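Local coordinates for YceI-like domain protein (Burkholderia cenocepacia BC7, PDB 5IXH) that is a bacterial lipocalin that holds an octaprenyl diphosphate lipid in its beta barrel and probably captures antibiotics outside the cell, at residues Ala38-Gly43 and Ile86-Gly91; Asn92-Thr97 and Val113-Asn118. All coordinates share one frame; numbering follows the deposited sequence.

Contact 1 (Ala38-Gly43 and Ile86-Gly91); sequences AKAAQG and IAPAGG
Two torsions lead Ile-86 to the turn at Ala-40 and to Gly-43. The first (chi1 -61°) sets CG1 beside its own backbone N and CG2 beside its carbonyl carbon. The second is extended (chi2 176°) and carries the longer branch on to Gly-43, where Ile-86 CD1 lies 3.5 Å from Gly-43 C. The branch point and CG2 approach the 3-10 turn of 40-42: Ile-86 CB is 3.6 Å from Ala-40 O, and Ile-86 CG2 is 3.7 Å from the same oxygen. That carbonyl oxygen is not left without a donor, since Gly-43 N bonds to Ala-40 O at 3.0 Å and closes the turn.

No direct hydrogen bond joins the two segments. A water does so instead. It donates to Ala-41 O (2.8 Å) and accepts from Ile-86 N (3.1 Å). Beside it, Ala-41 CA makes a CH...O contact of 3.5 Å to Ile-86 O. Further along the strand, the ring of Pro-88 offers its CG to the methyl of Ala-40, a looser apolar touch at 4.2 Å.

Ile-86 also touches the bound octaprenyl diphosphate, so the turn packs against a residue of the ligand pocket. The turn belongs to the loop between strands 22-34 and 44-50 and lies against strand 78-90. Tyr-94 of the adjacent strand 93-102 touches Ala-40, Ile-86 and Pro-88.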
loop_
_atom_site.group_PDB
_atom_site.type_symbol
_atom_site.label_atom_id
_atom_site.label_comp_id
_atom_site.label_asym_id
_atom_site.label_seq_id
_atom_site.Cartn_x
_atom_site.Cartn_y
_atom_site.Cartn_z
ATOM N N ALA A 38 -7.731 23.070 -3.868
ATOM C CA ALA A 38 -7.468 24.411 -4.398
ATOM C C ALA A 38 -5.969 24.689 -4.508
ATOM O O ALA A 38 -5.560 25.619 -5.211
ATOM C CB ALA A 38 -8.142 25.470 -3.525
ATOM N N LYS A 39 -5.168 23.893 -3.802
ATOM C CA LYS A 39 -3.711 24.000 -3.812
ATOM C C LYS A 39 -3.094 22.586 -3.791
ATOM O O LYS A 39 -2.254 22.249 -2.948
ATOM C CB LYS A 39 -3.229 24.785 -2.596
ATOM C CG LYS A 39 -3.770 26.211 -2.491
ATOM C CD LYS A 39 -2.674 27.264 -2.638
ATOM C CE LYS A 39 -2.122 27.330 -4.060
ATOM N NZ LYS A 39 -1.084 28.397 -4.210
ATOM N N ALA A 40 -3.511 21.752 -4.738
ATOM C CA ALA A 40 -3.224 20.322 -4.703
ATOM C C ALA A 40 -1.736 20.014 -4.664
ATOM O O ALA A 40 -1.311 19.134 -3.929
ATOM C CB ALA A 40 -3.884 19.647 -5.906
ATOM N N ALA A 41 -0.952 20.724 -5.468
ATOM C CA ALA A 41 0.475 20.445 -5.575
ATOM C C ALA A 41 1.246 20.742 -4.297
ATOM O O ALA A 41 2.386 20.313 -4.154
ATOM C CB ALA A 41 1.073 21.210 -6.731
ATOM N N GLN A 42 0.619 21.477 -3.378
ATOM C CA GLN A 42 1.217 21.785 -2.081
ATOM C C GLN A 42 0.917 20.724 -1.033
ATOM O O GLN A 42 1.422 20.819 0.072
ATOM C CB GLN A 42 0.710 23.132 -1.566
ATOM C CG GLN A 42 1.127 24.297 -2.443
ATOM C CD GLN A 42 0.593 25.641 -1.969
ATOM O OE1 GLN A 42 0.495 26.582 -2.755
ATOM N NE2 GLN A 42 0.254 25.741 -0.685
ATOM N N GLY A 43 0.098 19.729 -1.373
ATOM C CA GLY A 43 -0.302 18.703 -0.424
ATOM C C GLY A 43 0.781 17.686 -0.134
ATOM O O GLY A 43 1.841 17.645 -0.778
ATOM N N ILE A 86 2.469 16.010 -6.031
ATOM C CA ILE A 86 1.089 15.706 -6.359
ATOM C C ILE A 86 0.756 16.445 -7.639
ATOM O O ILE A 86 0.817 17.684 -7.687
ATOM C CB ILE A 86 0.104 16.126 -5.245
ATOM C CG1 ILE A 86 0.426 15.373 -3.963
ATOM C CG2 ILE A 86 -1.352 15.868 -5.689
ATOM C CD1 ILE A 86 -0.431 15.794 -2.778
ATOM N N ALA A 87 0.409 15.719 -8.696
ATOM C CA ALA A 87 0.107 16.261 -10.002
ATOM C C ALA A 87 -1.355 16.084 -10.336
ATOM O O ALA A 87 -1.826 14.963 -10.488
ATOM C CB ALA A 87 0.950 15.553 -11.069
ATOM N N PRO A 88 -2.109 17.165 -10.419
ATOM C CA PRO A 88 -3.515 16.988 -10.807
ATOM C C PRO A 88 -3.643 16.275 -12.151
ATOM O O PRO A 88 -2.880 16.575 -13.098
ATOM C CB PRO A 88 -4.044 18.418 -10.856
ATOM C CG PRO A 88 -3.098 19.218 -9.995
ATOM C CD PRO A 88 -1.753 18.571 -10.172
ATOM N N ALA A 89 -4.572 15.331 -12.247
ATOM C CA ALA A 89 -4.804 14.569 -13.480
ATOM C C ALA A 89 -6.184 14.861 -14.079
ATOM O O ALA A 89 -6.577 14.204 -15.038
ATOM C CB ALA A 89 -4.652 13.087 -13.215
ATOM N N GLY A 90 -6.903 15.847 -13.532
ATOM C CA GLY A 90 -8.255 16.192 -13.964
ATOM C C GLY A 90 -9.332 15.384 -13.236
ATOM O O GLY A 90 -9.070 14.309 -12.779
ATOM N N GLY A 91 -10.551 15.908 -13.122
ATOM C CA GLY A 91 -11.658 15.111 -12.578
ATOM C C GLY A 91 -11.483 14.394 -11.225
ATOM O O GLY A 91 -11.786 13.207 -11.050
HETATM O O HOH W 1 3.721 18.796 -6.033
#

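Contact 2 (Asn92-Thr97 and Val113-Asn118); sequences NKYNVT and VTVAQN. With OTP ((2E,6E,10E,14E,18E,22E,26E)-3,7,11,15,19,23,27,31-octamethyldotriaconta-2,6,10,14,18,22,26,30-octaenyl trihydrogen diphosphate), chain C.
Three backbone hydrogen bonds tie Asn-92 and Tyr-94 to Val-113 and Val-115. They belong to the antiparallel beta hairpin of strands 93-102 and 105-118, part of the lipocalin-like barrel. Tyr-94 and Val-113 form a hydrogen-bonded pair. Tyr-94 N gives to Val-113 O at 2.8 Å, in the plane of that carbonyl, and Val-113 N gives back to Tyr-94 O at the same 2.8 Å. This second donor stands 23° out of the carbonyl plane. Val-115 N reaches Asn-92 O at 2.9 Å in a straighter bond, with 164° at the hydrogen. The next pair, Lys-93 with Thr-114, is non-hydrogen-bonded. Here Lys-93 CA makes a CH...O contact of 3.3 Å to Val-113 O, which therefore has two partners.

The two faces of the sheet differ. Lys-93 and Thr-114 lie on the exposed face, and the extended lysine chain leads away from the contact. Tyr-94 and Val-113 lie on the other, buried face. The tyrosine side chain crosses that of Val-115 at about a right angle, with Tyr-94 CD1 3.8 Å from Val-115 CG2. Phe-35 meets the same ring edge-to-face.

Val-96 and Val-113 line the ligand pocket. Both valines have CG1 anti to the backbone N, which sets CG2 beside that N. Val-96 CG2 and Val-113 CG2 touch at 3.8 Å. Near the end of the isoprenoid chain, ligand atom C4 is 3.8 Å from both Val-96 CG2 and Val-113 CG1.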
loop_
_atom_site.group_PDB
_atom_site.type_symbol
_atom_site.label_atom_id
_atom_site.label_comp_id
_atom_site.label_asym_id
_atom_site.label_seq_id
_atom_site.Cartn_x
_atom_site.Cartn_y
_atom_site.Cartn_z
ATOM N N ASN A 92 -11.015 15.146 -10.259
ATOM C CA ASN A 92 -10.744 14.648 -8.916
ATOM C C ASN A 92 -9.721 13.534 -8.820
ATOM O O ASN A 92 -9.645 12.868 -7.779
ATOM C CB ASN A 92 -12.055 14.214 -8.263
ATOM C CG ASN A 92 -13.051 15.344 -8.204
ATOM O OD1 ASN A 92 -12.731 16.421 -7.698
ATOM N ND2 ASN A 92 -14.214 15.145 -8.795
ATOM N N LYS A 93 -8.918 13.357 -9.855
ATOM C CA LYS A 93 -7.825 12.398 -9.859
ATOM C C LYS A 93 -6.485 13.125 -9.759
ATOM O O LYS A 93 -6.311 14.188 -10.354
ATOM C CB LYS A 93 -7.853 11.609 -11.167
ATOM C CG LYS A 93 -7.144 10.267 -11.047
ATOM C CD LYS A 93 -7.412 9.350 -12.238
ATOM C CE LYS A 93 -7.040 7.907 -11.900
ATOM N NZ LYS A 93 -7.025 6.997 -13.085
ATOM N N TYR A 94 -5.560 12.534 -9.019
ATOM C CA TYR A 94 -4.254 13.122 -8.765
ATOM C C TYR A 94 -3.213 12.040 -8.842
ATOM O O TYR A 94 -3.368 10.994 -8.219
ATOM C CB TYR A 94 -4.217 13.739 -7.371
ATOM C CG TYR A 94 -5.216 14.833 -7.252
ATOM C CD1 TYR A 94 -6.529 14.595 -6.863
ATOM C CD2 TYR A 94 -4.889 16.130 -7.619
ATOM C CE1 TYR A 94 -7.434 15.599 -6.828
ATOM C CE2 TYR A 94 -5.781 17.125 -7.574
ATOM C CZ TYR A 94 -7.069 16.875 -7.178
ATOM O OH TYR A 94 -7.988 17.896 -7.145
ATOM N N ASN A 95 -2.126 12.282 -9.554
ATOM C CA ASN A 95 -1.000 11.365 -9.548
ATOM C C ASN A 95 -0.079 11.755 -8.407
ATOM O O ASN A 95 0.464 12.859 -8.377
ATOM C CB ASN A 95 -0.292 11.392 -10.898
ATOM C CG ASN A 95 -1.064 10.689 -11.966
ATOM O OD1 ASN A 95 -1.519 9.549 -11.773
ATOM N ND2 ASN A 95 -1.215 11.339 -13.106
ATOM N N VAL A 96 0.040 10.884 -7.418
ATOM C CA VAL A 96 0.803 11.149 -6.213
ATOM C C VAL A 96 2.090 10.362 -6.331
ATOM O O VAL A 96 2.078 9.111 -6.442
ATOM C CB VAL A 96 0.022 10.749 -4.956
ATOM C CG1 VAL A 96 0.836 11.033 -3.722
ATOM C CG2 VAL A 96 -1.299 11.522 -4.883
ATOM N N THR A 97 3.202 11.069 -6.277
ATOM C CA THR A 97 4.514 10.454 -6.411
ATOM C C THR A 97 5.208 10.511 -5.076
ATOM O O THR A 97 5.089 11.497 -4.336
ATOM C CB THR A 97 5.318 11.154 -7.526
ATOM O OG1 THR A 97 4.627 10.910 -8.769
ATOM C CG2 THR A 97 6.709 10.634 -7.656
ATOM N N VAL A 113 -4.687 8.576 -7.616
ATOM C CA VAL A 113 -5.563 8.651 -6.440
ATOM C C VAL A 113 -6.778 9.486 -6.777
ATOM O O VAL A 113 -6.649 10.592 -7.316
ATOM C CB VAL A 113 -4.857 9.320 -5.264
ATOM C CG1 VAL A 113 -5.757 9.419 -4.062
ATOM C CG2 VAL A 113 -3.583 8.538 -4.908
ATOM N N THR A 114 -7.955 8.978 -6.437
ATOM C CA THR A 114 -9.196 9.728 -6.591
ATOM C C THR A 114 -9.592 10.274 -5.239
ATOM O O THR A 114 -9.581 9.536 -4.238
ATOM C CB THR A 114 -10.285 8.835 -7.139
ATOM O OG1 THR A 114 -9.872 8.295 -8.394
ATOM C CG2 THR A 114 -11.571 9.617 -7.320
ATOM N N VAL A 115 -9.948 11.551 -5.181
ATOM C CA VAL A 115 -10.251 12.222 -3.927
ATOM C C VAL A 115 -11.680 12.687 -3.925
ATOM O O VAL A 115 -12.140 13.240 -4.910
ATOM C CB VAL A 115 -9.304 13.426 -3.688
ATOM C CG1 VAL A 115 -9.608 14.127 -2.365
ATOM C CG2 VAL A 115 -7.853 12.985 -3.729
ATOM N N ALA A 116 -12.400 12.474 -2.829
ATOM C CA ALA A 116 -13.745 12.991 -2.685
ATOM C C ALA A 116 -13.915 13.677 -1.338
ATOM O O ALA A 116 -13.332 13.248 -0.348
ATOM C CB ALA A 116 -14.777 11.887 -2.840
ATOM N N GLN A 117 -14.694 14.733 -1.277
ATOM C CA GLN A 117 -15.026 15.359 -0.010
ATOM C C GLN A 117 -16.514 15.332 0.179
ATOM O O GLN A 117 -17.266 15.634 -0.737
ATOM C CB GLN A 117 -14.538 16.806 0.035
ATOM C CG GLN A 117 -14.847 17.484 1.362
ATOM C CD GLN A 117 -14.046 18.748 1.574
ATOM O OE1 GLN A 117 -13.349 19.215 0.674
ATOM N NE2 GLN A 117 -14.145 19.314 2.771
ATOM N N ASN A 118 -16.942 14.952 1.375
ATOM C CA ASN A 118 -18.331 15.073 1.765
ATOM C C ASN A 118 -18.425 15.494 3.221
ATOM O O ASN A 118 -17.999 14.753 4.109
ATOM C CB ASN A 118 -19.076 13.760 1.523
ATOM C CG ASN A 118 -19.184 13.421 0.051
ATOM O OD1 ASN A 118 -20.071 13.919 -0.647
ATOM N ND2 ASN A 118 -18.272 12.580 -0.434
HETATM O O7 OTP C . -1.814 -24.285 -3.991
HETATM P P2 OTP C . -0.622 -23.369 -3.800
HETATM O O5 OTP C . 0.593 -24.186 -3.419
HETATM O O6 OTP C . -0.344 -22.615 -5.082
HETATM O O4 OTP C . -0.932 -22.323 -2.647
HETATM P P1 OTP C . 0.159 -21.409 -1.942
HETATM O O2 OTP C . 0.820 -22.172 -0.816
HETATM O O3 OTP C . 1.203 -20.972 -2.946
HETATM O O1 OTP C . -0.596 -20.145 -1.344
HETATM C C40 OTP C . -0.197 -18.818 -1.645
HETATM C C39 OTP C . -0.944 -17.983 -0.610
HETATM C C37 OTP C . -0.909 -16.620 -0.554
HETATM C C38 OTP C . -1.731 -15.988 0.569
HETATM C C36 OTP C . -0.096 -15.735 -1.527
HETATM C C35 OTP C . 0.706 -14.710 -0.699
HETATM C C34 OTP C . 0.924 -13.391 -1.463
HETATM C C32 OTP C . 1.275 -12.262 -0.759
HETATM C C33 OTP C . 1.447 -12.299 0.765
HETATM C C31 OTP C . 1.504 -10.935 -1.504
HETATM C C30 OTP C . 2.846 -10.319 -1.057
HETATM C C29 OTP C . 2.515 -8.876 -0.662
HETATM C C27 OTP C . 3.172 -7.794 -1.195
HETATM C C28 OTP C . 4.309 -7.880 -2.215
HETATM C C26 OTP C . 2.693 -6.424 -0.711
HETATM C C25 OTP C . 3.875 -5.500 -0.388
HETATM C C24 OTP C . 3.092 -4.245 0.017
HETATM C C22 OTP C . 3.195 -3.692 1.263
HETATM C C23 OTP C . 4.118 -4.238 2.356
HETATM C C21 OTP C . 2.343 -2.452 1.525
HETATM C C20 OTP C . 3.272 -1.265 1.268
HETATM C C19 OTP C . 2.350 -0.072 0.993
HETATM C C17 OTP C . 2.531 1.141 1.623
HETATM C C18 OTP C . 3.673 1.337 2.623
HETATM C C16 OTP C . 1.611 2.341 1.339
HETATM C C15 OTP C . 0.419 1.979 0.434
HETATM C C14 OTP C . -0.194 3.291 -0.080
HETATM C C12 OTP C . 0.343 3.926 -1.178
HETATM C C13 OTP C . 1.539 3.374 -1.961
HETATM C C11 OTP C . -0.265 5.240 -1.692
HETATM C C10 OTP C . -0.985 6.022 -0.586
HETATM C C9 OTP C . -1.227 7.409 -1.201
HETATM C C7 OTP C . -1.613 8.476 -0.431
HETATM C C8 OTP C . -1.820 8.324 1.076
HETATM C C6 OTP C . -1.819 9.827 -1.143
HETATM C C5 OTP C . -3.113 10.493 -0.671
HETATM C C4 OTP C . -3.493 11.464 -1.805
HETATM C C2 OTP C . -3.366 12.832 -1.738
HETATM C C3 OTP C . -3.795 13.634 -2.967
HETATM C C1 OTP C . -2.830 13.571 -0.509
#

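In the fold
The centres of contact 1 and contact 2 lie about 8 Å apart, on the same side of the chain's centre. They come in series along the chain: contact 1 closes at Gly-91 and contact 2 opens at Asn-92. Strands 78-90 and 93-102 are neighbours in the one antiparallel sheet that curls into the barrel. A probable hydrogen bond from Asn-95 N to Ala-87 O (2.9 Å) joins them. Tyr-94 is a shared residue: its backbone pairs within contact 2 while its ring packs against contact 1. Together they gather a loop and three strands around the end of the pocket that holds the hydrocarbon tail, far from the diphosphate.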